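Local coordinates for protein acyl-coenzyme A oxidase acox-1.1 (Caenorhabditis elegans, PDB 5K3H) that catalyses the FAD-dependent desaturation of acyl-CoA substrates to (2E)-enoyl-CoA with release of hydrogen peroxide, the first step of peroxisomal beta-oxidation, at residues M66-K71 and I236-P241; T80-R85 and N103-I108. All blocks are in the same frame, centred on the assembly; numbering follows the deposited sequence.

Contact 1: residues M66-K71 and I236-P241; sequences MTREEK and IGDIGP
Asp238, at the end of strand 234-238, faces Arg68 in the first turn of helix 68-85, and the pair illustrates how a weak salt bridge is supplemented by a shared water and by an Asx turn on the same carboxylate. The extended arginine chain, CG anti to the backbone N (chi1 -171°), carries the guanidinium to the end of the strand, where the guanidinium and carboxylate planes stand 63° apart. Arg68 NH1 lies 3.4 Å from Asp238 OD2, a salt bridge whose hydrogen bond is weak. The same OD2 takes the N-H of Gly240 at 2.9 Å, an Asx turn in which the donor stands above the carboxylate plane. A water at the guanidinium edge accepts from Arg68 NH2 (3.2 Å) and lies 3.0 Å from Asp238 OD1 and 2.7 Å from Gly240 O. Pro241 then brings its CA to 3.5 Å from Arg68 NH1. Arg68 NE is held by Asn246 O, and Leu649 of the second subunit packs on both charged side chains. Replacing Asp238 with an alanine would probably leave Gly240 N without its turn acceptor and Arg68 without this carboxylate, though still held by Asn246 O. The chemistry implies a shared, partly water-mediated polar junction, with the carboxylate probably ordering the turn as much as balancing charge.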
ATOM      1  N   MET B  66      14.098   5.155  15.933  1.00 23.12           N
ATOM      2  CA  MET B  66      15.462   4.688  15.756  1.00 24.02           C
ATOM      3  C   MET B  66      15.868   4.687  14.282  1.00 24.60           C
ATOM      4  O   MET B  66      15.072   4.360  13.396  1.00 24.97           O
ATOM      5  CB  MET B  66      15.594   3.268  16.303  1.00 25.75           C
ATOM      6  CG  MET B  66      15.325   3.085  17.782  1.00 27.69           C
ATOM      7  SD  MET B  66      15.589   1.332  18.185  1.00 31.11           S
ATOM      8  CE  MET B  66      15.005   1.164  19.860  1.00 31.33           C
ATOM      9  N   THR B  67      17.135   5.006  14.023  1.00 24.75           N
ATOM     10  CA  THR B  67      17.682   4.777  12.696  1.00 24.82           C
ATOM     11  C   THR B  67      17.838   3.274  12.449  1.00 24.63           C
ATOM     12  O   THR B  67      17.717   2.449  13.370  1.00 25.41           O
ATOM     13  CB  THR B  67      19.027   5.485  12.544  1.00 25.49           C
ATOM     14  OG1 THR B  67      19.963   4.892  13.453  1.00 28.44           O
ATOM     15  CG2 THR B  67      18.889   6.947  12.906  1.00 24.67           C
ATOM     16  N   ARG B  68      18.118   2.920  11.186  1.00 22.34           N
ATOM     17  CA  ARG B  68      18.344   1.516  10.842  1.00 23.09           C
ATOM     18  C   ARG B  68      19.498   0.932  11.645  1.00 24.23           C
ATOM     19  O   ARG B  68      19.414  -0.191  12.164  1.00 25.30           O
ATOM     20  CB  ARG B  68      18.624   1.358   9.343  1.00 23.17           C
ATOM     21  CG  ARG B  68      18.631  -0.100   8.941  1.00 21.96           C
ATOM     22  CD  ARG B  68      18.934  -0.401   7.473  1.00 21.66           C
ATOM     23  NE  ARG B  68      18.759  -1.839   7.269  1.00 21.43           N
ATOM     24  CZ  ARG B  68      19.030  -2.505   6.156  1.00 21.34           C
ATOM     25  NH1 ARG B  68      19.500  -1.882   5.078  1.00 20.82           N
ATOM     26  NH2 ARG B  68      18.802  -3.808   6.122  1.00 22.31           N
ATOM     27  N   GLU B  69      20.601   1.680  11.739  1.00 24.76           N
ATOM     28  CA  GLU B  69      21.754   1.218  12.509  1.00 25.50           C
ATOM     29  C   GLU B  69      21.391   0.965  13.970  1.00 24.30           C
ATOM     30  O   GLU B  69      21.802  -0.047  14.552  1.00 22.01           O
ATOM     31  CB  GLU B  69      22.884   2.240  12.381  1.00 27.36           C
ATOM     32  CG  GLU B  69      23.536   2.240  10.994  1.00 29.35           C
ATOM     33  CD  GLU B  69      22.728   2.952   9.891  1.00 31.70           C
ATOM     34  OE1 GLU B  69      21.674   3.595  10.159  1.00 29.97           O
ATOM     35  OE2 GLU B  69      23.155   2.813   8.721  1.00 35.64           O
ATOM     36  N   GLU B  70      20.591   1.858  14.570  1.00 25.35           N
ATOM     37  CA  GLU B  70      20.177   1.676  15.960  1.00 24.77           C
ATOM     38  C   GLU B  70      19.253   0.468  16.117  1.00 25.49           C
ATOM     39  O   GLU B  70      19.358  -0.277  17.098  1.00 24.86           O
ATOM     40  CB  GLU B  70      19.493   2.947  16.465  1.00 26.16           C
ATOM     41  CG  GLU B  70      20.400   4.151  16.588  1.00 26.79           C
ATOM     42  CD  GLU B  70      19.612   5.447  16.766  1.00 27.99           C
ATOM     43  OE1 GLU B  70      18.358   5.404  16.669  1.00 27.24           O
ATOM     44  OE2 GLU B  70      20.236   6.522  16.979  1.00 28.27           O
ATOM     45  N   LYS B  71      18.342   0.254  15.163  1.00 23.50           N
ATOM     46  CA  LYS B  71      17.444  -0.895  15.251  1.00 24.18           C
ATOM     47  C   LYS B  71      18.222  -2.205  15.243  1.00 24.49           C
ATOM     48  O   LYS B  71      17.906  -3.128  16.003  1.00 22.71           O
ATOM     49  CB  LYS B  71      16.440  -0.884  14.091  1.00 24.52           C
ATOM     50  CG  LYS B  71      15.397   0.219  14.091  1.00 25.05           C
ATOM     51  CD  LYS B  71      14.652   0.165  12.761  1.00 26.15           C
ATOM     52  CE  LYS B  71      13.840   1.424  12.493  1.00 27.18           C
ATOM     53  NZ  LYS B  71      12.386   1.182  12.461  1.00 26.20           N
ATOM     54  N   ILE B 236      30.559 -10.234  -0.569  1.00 26.33           N
ATOM     55  CA  ILE B 236      29.399 -10.341   0.298  1.00 25.74           C
ATOM     56  C   ILE B 236      29.130  -8.961   0.857  1.00 25.88           C
ATOM     57  O   ILE B 236      30.058  -8.167   1.041  1.00 24.62           O
ATOM     58  CB  ILE B 236      29.639 -11.383   1.414  1.00 25.94           C
ATOM     59  CG1 ILE B 236      28.352 -11.697   2.177  1.00 25.27           C
ATOM     60  CG2 ILE B 236      30.794 -10.953   2.351  1.00 26.54           C
ATOM     61  CD1 ILE B 236      28.445 -13.006   2.922  1.00 25.25           C
ATOM     62  N   GLY B 237      27.859  -8.636   1.041  1.00 24.99           N
ATOM     63  CA  GLY B 237      27.526  -7.336   1.593  1.00 24.53           C
ATOM     64  C   GLY B 237      26.031  -7.153   1.621  1.00 24.45           C
ATOM     65  O   GLY B 237      25.269  -8.002   1.150  1.00 24.62           O
ATOM     66  N   ASP B 238      25.628  -6.016   2.184  1.00 23.21           N
ATOM     67  CA  ASP B 238      24.223  -5.676   2.328  1.00 23.24           C
ATOM     68  C   ASP B 238      23.721  -5.029   1.046  1.00 22.59           C
ATOM     69  O   ASP B 238      24.434  -4.239   0.429  1.00 22.96           O
ATOM     70  CB  ASP B 238      24.033  -4.718   3.502  1.00 24.27           C
ATOM     71  CG  ASP B 238      22.581  -4.433   3.783  1.00 24.70           C
ATOM     72  OD1 ASP B 238      21.915  -5.345   4.318  1.00 23.55           O
ATOM     73  OD2 ASP B 238      22.108  -3.312   3.472  1.00 26.04           O
ATOM     74  N   ILE B 239      22.475  -5.340   0.661  1.00 21.65           N
ATOM     75  CA  ILE B 239      21.932  -4.824  -0.597  1.00 21.15           C
ATOM     76  C   ILE B 239      21.292  -3.445  -0.461  1.00 20.70           C
ATOM     77  O   ILE B 239      20.833  -2.894  -1.467  1.00 20.96           O
ATOM     78  CB  ILE B 239      20.924  -5.804  -1.242  1.00 21.84           C
ATOM     79  CG1 ILE B 239      19.676  -6.001  -0.373  1.00 21.68           C
ATOM     80  CG2 ILE B 239      21.587  -7.129  -1.567  1.00 22.08           C
ATOM     81  CD1 ILE B 239      18.533  -6.768  -1.066  1.00 21.35           C
ATOM     82  N   GLY B 240      21.262  -2.856   0.732  1.00 21.42           N
ATOM     83  CA  GLY B 240      20.759  -1.506   0.894  1.00 21.32           C
ATOM     84  C   GLY B 240      19.417  -1.425   1.609  1.00 20.71           C
ATOM     85  O   GLY B 240      18.749  -2.439   1.829  1.00 21.28           O
ATOM     86  N   PRO B 241      18.967  -0.207   1.915  1.00 19.92           N
ATOM     87  CA  PRO B 241      17.702  -0.040   2.639  1.00 19.85           C
ATOM     88  C   PRO B 241      16.492  -0.447   1.804  1.00 20.65           C
ATOM     89  O   PRO B 241      16.541  -0.543   0.571  1.00 19.67           O
ATOM     90  CB  PRO B 241      17.677   1.460   2.966  1.00 19.67           C
ATOM     91  CG  PRO B 241      18.492   2.078   1.842  1.00 19.74           C
ATOM     92  CD  PRO B 241      19.577   1.088   1.550  1.00 19.78           C
TER
HETATM   93  O   HOH W   1      19.266  -4.734   3.106  1.00 21.08           O

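Contact 2: residues T80-R85 and N103-I108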
ATOM      1  N   THR B  80      20.782 -11.640  22.082  1.00 31.68           N
ATOM      2  CA  THR B  80      21.711 -12.320  22.983  1.00 32.33           C
ATOM      3  C   THR B  80      21.076 -12.568  24.350  1.00 30.74           C
ATOM      4  O   THR B  80      21.271 -13.639  24.943  1.00 30.13           O
ATOM      5  CB  THR B  80      23.014 -11.530  23.126  1.00 34.01           C
ATOM      6  OG1 THR B  80      22.731 -10.232  23.641  1.00 36.37           O
ATOM      7  CG2 THR B  80      23.757 -11.407  21.805  1.00 34.33           C
ATOM      8  N   VAL B  81      20.308 -11.605  24.868  1.00 31.56           N
ATOM      9  CA  VAL B  81      19.606 -11.844  26.129  1.00 31.09           C
ATOM     10  C   VAL B  81      18.632 -13.010  25.996  1.00 31.89           C
ATOM     11  O   VAL B  81      18.509 -13.833  26.910  1.00 31.01           O
ATOM     12  CB  VAL B  81      18.891 -10.570  26.596  1.00 30.59           C
ATOM     13  CG1 VAL B  81      18.169 -10.834  27.904  1.00 31.18           C
ATOM     14  CG2 VAL B  81      19.888  -9.436  26.732  1.00 30.49           C
ATOM     15  N   LEU B  82      17.932 -13.111  24.855  1.00 30.85           N
ATOM     16  CA  LEU B  82      17.014 -14.233  24.636  1.00 32.37           C
ATOM     17  C   LEU B  82      17.729 -15.576  24.738  1.00 33.87           C
ATOM     18  O   LEU B  82      17.319 -16.443  25.510  1.00 35.55           O
ATOM     19  CB  LEU B  82      16.328 -14.130  23.272  1.00 32.65           C
ATOM     20  CG  LEU B  82      15.050 -13.300  23.102  1.00 32.80           C
ATOM     21  CD1 LEU B  82      14.531 -13.450  21.646  1.00 33.34           C
ATOM     22  CD2 LEU B  82      13.958 -13.627  24.134  1.00 32.21           C
ATOM     23  N   THR B  83      18.842 -15.745  24.017  1.00 30.54           N
ATOM     24  CA  THR B  83      19.532 -17.035  24.032  1.00 34.26           C
ATOM     25  C   THR B  83      19.956 -17.415  25.444  1.00 36.25           C
ATOM     26  O   THR B  83      20.076 -18.602  25.765  1.00 37.73           O
ATOM     27  CB  THR B  83      20.776 -16.987  23.144  1.00 36.62           C
ATOM     28  OG1 THR B  83      21.660 -15.999  23.665  1.00 39.50           O
ATOM     29  CG2 THR B  83      20.442 -16.569  21.741  1.00 36.60           C
ATOM     30  N   GLN B  84      20.182 -16.413  26.293  1.00 36.27           N
ATOM     31  CA  GLN B  84      20.606 -16.597  27.676  1.00 39.34           C
ATOM     32  C   GLN B  84      19.435 -16.922  28.607  1.00 37.48           C
ATOM     33  O   GLN B  84      19.511 -17.872  29.394  1.00 35.66           O
ATOM     34  CB  GLN B  84      21.364 -15.342  28.118  1.00 44.55           C
ATOM     35  CG  GLN B  84      21.568 -15.164  29.611  1.00 51.65           C
ATOM     36  CD  GLN B  84      22.174 -13.795  29.945  1.00 58.38           C
ATOM     37  OE1 GLN B  84      22.296 -12.916  29.071  1.00 56.89           O
ATOM     38  NE2 GLN B  84      22.527 -13.600  31.224  1.00 59.26           N
ATOM     39  N   ARG B  85      18.341 -16.157  28.542  1.00 39.50           N
ATOM     40  CA  ARG B  85      17.234 -16.328  29.484  1.00 37.89           C
ATOM     41  C   ARG B  85      16.067 -17.140  28.918  1.00 36.28           C
ATOM     42  O   ARG B  85      15.092 -17.371  29.642  1.00 36.56           O
ATOM     43  CB  ARG B  85      16.701 -14.969  29.934  1.00 37.69           C
ATOM     44  CG  ARG B  85      17.772 -13.918  30.148  1.00 40.20           C
ATOM     45  CD  ARG B  85      18.165 -13.828  31.594  1.00 41.95           C
ATOM     46  NE  ARG B  85      17.002 -13.649  32.454  1.00 43.51           N
ATOM     47  CZ  ARG B  85      16.537 -12.463  32.833  1.00 44.64           C
ATOM     48  NH1 ARG B  85      17.122 -11.350  32.396  1.00 42.17           N
ATOM     49  NH2 ARG B  85      15.470 -12.394  33.621  1.00 47.20           N
ATOM     50  N   ASN B 103       7.777 -12.454  18.695  1.00 23.38           N
ATOM     51  CA  ASN B 103       6.882 -11.340  18.343  1.00 24.49           C
ATOM     52  C   ASN B 103       6.871 -10.265  19.424  1.00 24.09           C
ATOM     53  O   ASN B 103       6.884  -9.071  19.108  1.00 22.14           O
ATOM     54  CB  ASN B 103       5.447 -11.833  18.132  1.00 24.98           C
ATOM     55  CG  ASN B 103       5.283 -12.695  16.915  1.00 25.25           C
ATOM     56  OD1 ASN B 103       6.006 -12.561  15.929  1.00 25.29           O
ATOM     57  ND2 ASN B 103       4.315 -13.606  16.977  1.00 26.41           N
ATOM     58  N   GLU B 104       6.797 -10.677  20.702  1.00 22.28           N
ATOM     59  CA  GLU B 104       6.859  -9.743  21.828  1.00 23.44           C
ATOM     60  C   GLU B 104       8.201  -9.024  21.872  1.00 21.82           C
ATOM     61  O   GLU B 104       8.267  -7.793  21.992  1.00 21.92           O
ATOM     62  CB  GLU B 104       6.652 -10.491  23.154  1.00 25.73           C
ATOM     63  CG  GLU B 104       5.229 -10.880  23.504  1.00 26.53           C
ATOM     64  CD  GLU B 104       4.590  -9.952  24.535  1.00 28.07           C
ATOM     65  OE1 GLU B 104       5.294  -9.105  25.138  1.00 29.35           O
ATOM     66  OE2 GLU B 104       3.352 -10.034  24.694  1.00 29.83           O
ATOM     67  N   VAL B 105       9.290  -9.784  21.808  1.00 25.25           N
ATOM     68  CA  VAL B 105      10.620  -9.233  22.046  1.00 24.12           C
ATOM     69  C   VAL B 105      11.211  -8.651  20.769  1.00 23.33           C
ATOM     70  O   VAL B 105      11.593  -7.481  20.739  1.00 22.31           O
ATOM     71  CB  VAL B 105      11.527 -10.318  22.692  1.00 24.16           C
ATOM     72  CG1 VAL B 105      12.984  -9.886  22.790  1.00 24.30           C
ATOM     73  CG2 VAL B 105      11.027 -10.630  24.089  1.00 23.89           C
ATOM     74  N   LEU B 106      11.220  -9.410  19.676  1.00 21.70           N
ATOM     75  CA  LEU B 106      11.939  -8.970  18.485  1.00 21.83           C
ATOM     76  C   LEU B 106      11.065  -8.197  17.500  1.00 21.64           C
ATOM     77  O   LEU B 106      11.587  -7.343  16.776  1.00 21.01           O
ATOM     78  CB  LEU B 106      12.596 -10.180  17.798  1.00 22.13           C
ATOM     79  CG  LEU B 106      13.682 -10.940  18.620  1.00 22.63           C
ATOM     80  CD1 LEU B 106      14.161 -12.229  17.959  1.00 22.88           C
ATOM     81  CD2 LEU B 106      14.892 -10.046  18.965  1.00 22.86           C
ATOM     82  N   GLY B 107       9.745  -8.437  17.486  1.00 20.63           N
ATOM     83  CA  GLY B 107       8.851  -7.675  16.639  1.00 19.67           C
ATOM     84  C   GLY B 107       8.797  -8.189  15.212  1.00 20.26           C
ATOM     85  O   GLY B 107       9.121  -9.337  14.921  1.00 21.99           O
ATOM     86  N   ILE B 108       8.339  -7.322  14.312  1.00 19.02           N
ATOM     87  CA  ILE B 108       8.132  -7.705  12.913  1.00 19.44           C
ATOM     88  C   ILE B 108       9.180  -7.142  11.950  1.00 19.71           C
ATOM     89  O   ILE B 108       9.217  -7.581  10.785  1.00 19.65           O
ATOM     90  CB  ILE B 108       6.712  -7.335  12.425  1.00 20.13           C
ATOM     91  CG1 ILE B 108       6.460  -5.820  12.486  1.00 20.38           C
ATOM     92  CG2 ILE B 108       5.675  -8.108  13.214  1.00 20.39           C
ATOM     93  CD1 ILE B 108       5.154  -5.394  11.824  1.00 20.19           C
TER
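Leu82 of helix 68-85 meets Val105 of helix 97-105 and the next residue, Leu106, an instructive case of one leucine serving two neighbouring side chains. The bond from CA to CB heads toward the opposing segment, but CB itself stands back, and contact begins one atom further out. With chi1 at -86°, CG lies beside the backbone N and anti to the carbonyl carbon, which brings it within 4.0 Å of Val105 CG1. Beyond the fork, Leu82 CD1 and Leu82 CD2 lie about equally near Val105 CG1, each at 4.1 Å. What each methyl adds differs. Leu82 CD1 comes against the end of Leu106, 3.9 Å from Leu106 CD1 and nearly as close to Leu106 CG. Leu82 CD2 adds the second branch of the valine, 4.2 Å from Val105 CG2 to Leu82 CD2. Each pair approaches tip to tip, and all three residues are buried. Leu101 and Asn102 also touch Leu82, while Leu51 of helix 38-52 packs on Val105.

Within helix 68-85, Thr80 O accepts from both Gln84 N and Thr83 OG1, the bond from Thr83 OG1 to Thr80 O being 2.7 Å long and arriving on the same face of the carbonyl as the amide. On the other segment the chain leaves the helical conformation at Gly107, where positive phi (83°) would press a side chain against the carbonyl O of Leu106. The contact joins two successive helices of the helical N-terminal domain that acyl-CoA oxidases share with the acyl-CoA dehydrogenases.

Both contacts draw on helix 68-85, yet they use its two ends for different tasks. Contact 1 takes the first turn and ties it to a strand end far along the sequence, in a partly buried setting where charge and water do the work. Contact 2 takes the last turns and joins them to the next helix; between its two segments, aliphatic side chains make the contact, all of them buried. Along the chain, contact 2 is nested inside the loop that contact 1 closes; their centres lie about 19 Å apart, and their nearest atoms about 8 Å. The second subunit touches both: its Asn650 bonds to the Asp238 backbone, and its Tyr661 and Met665 pack on Thr80 and Thr83.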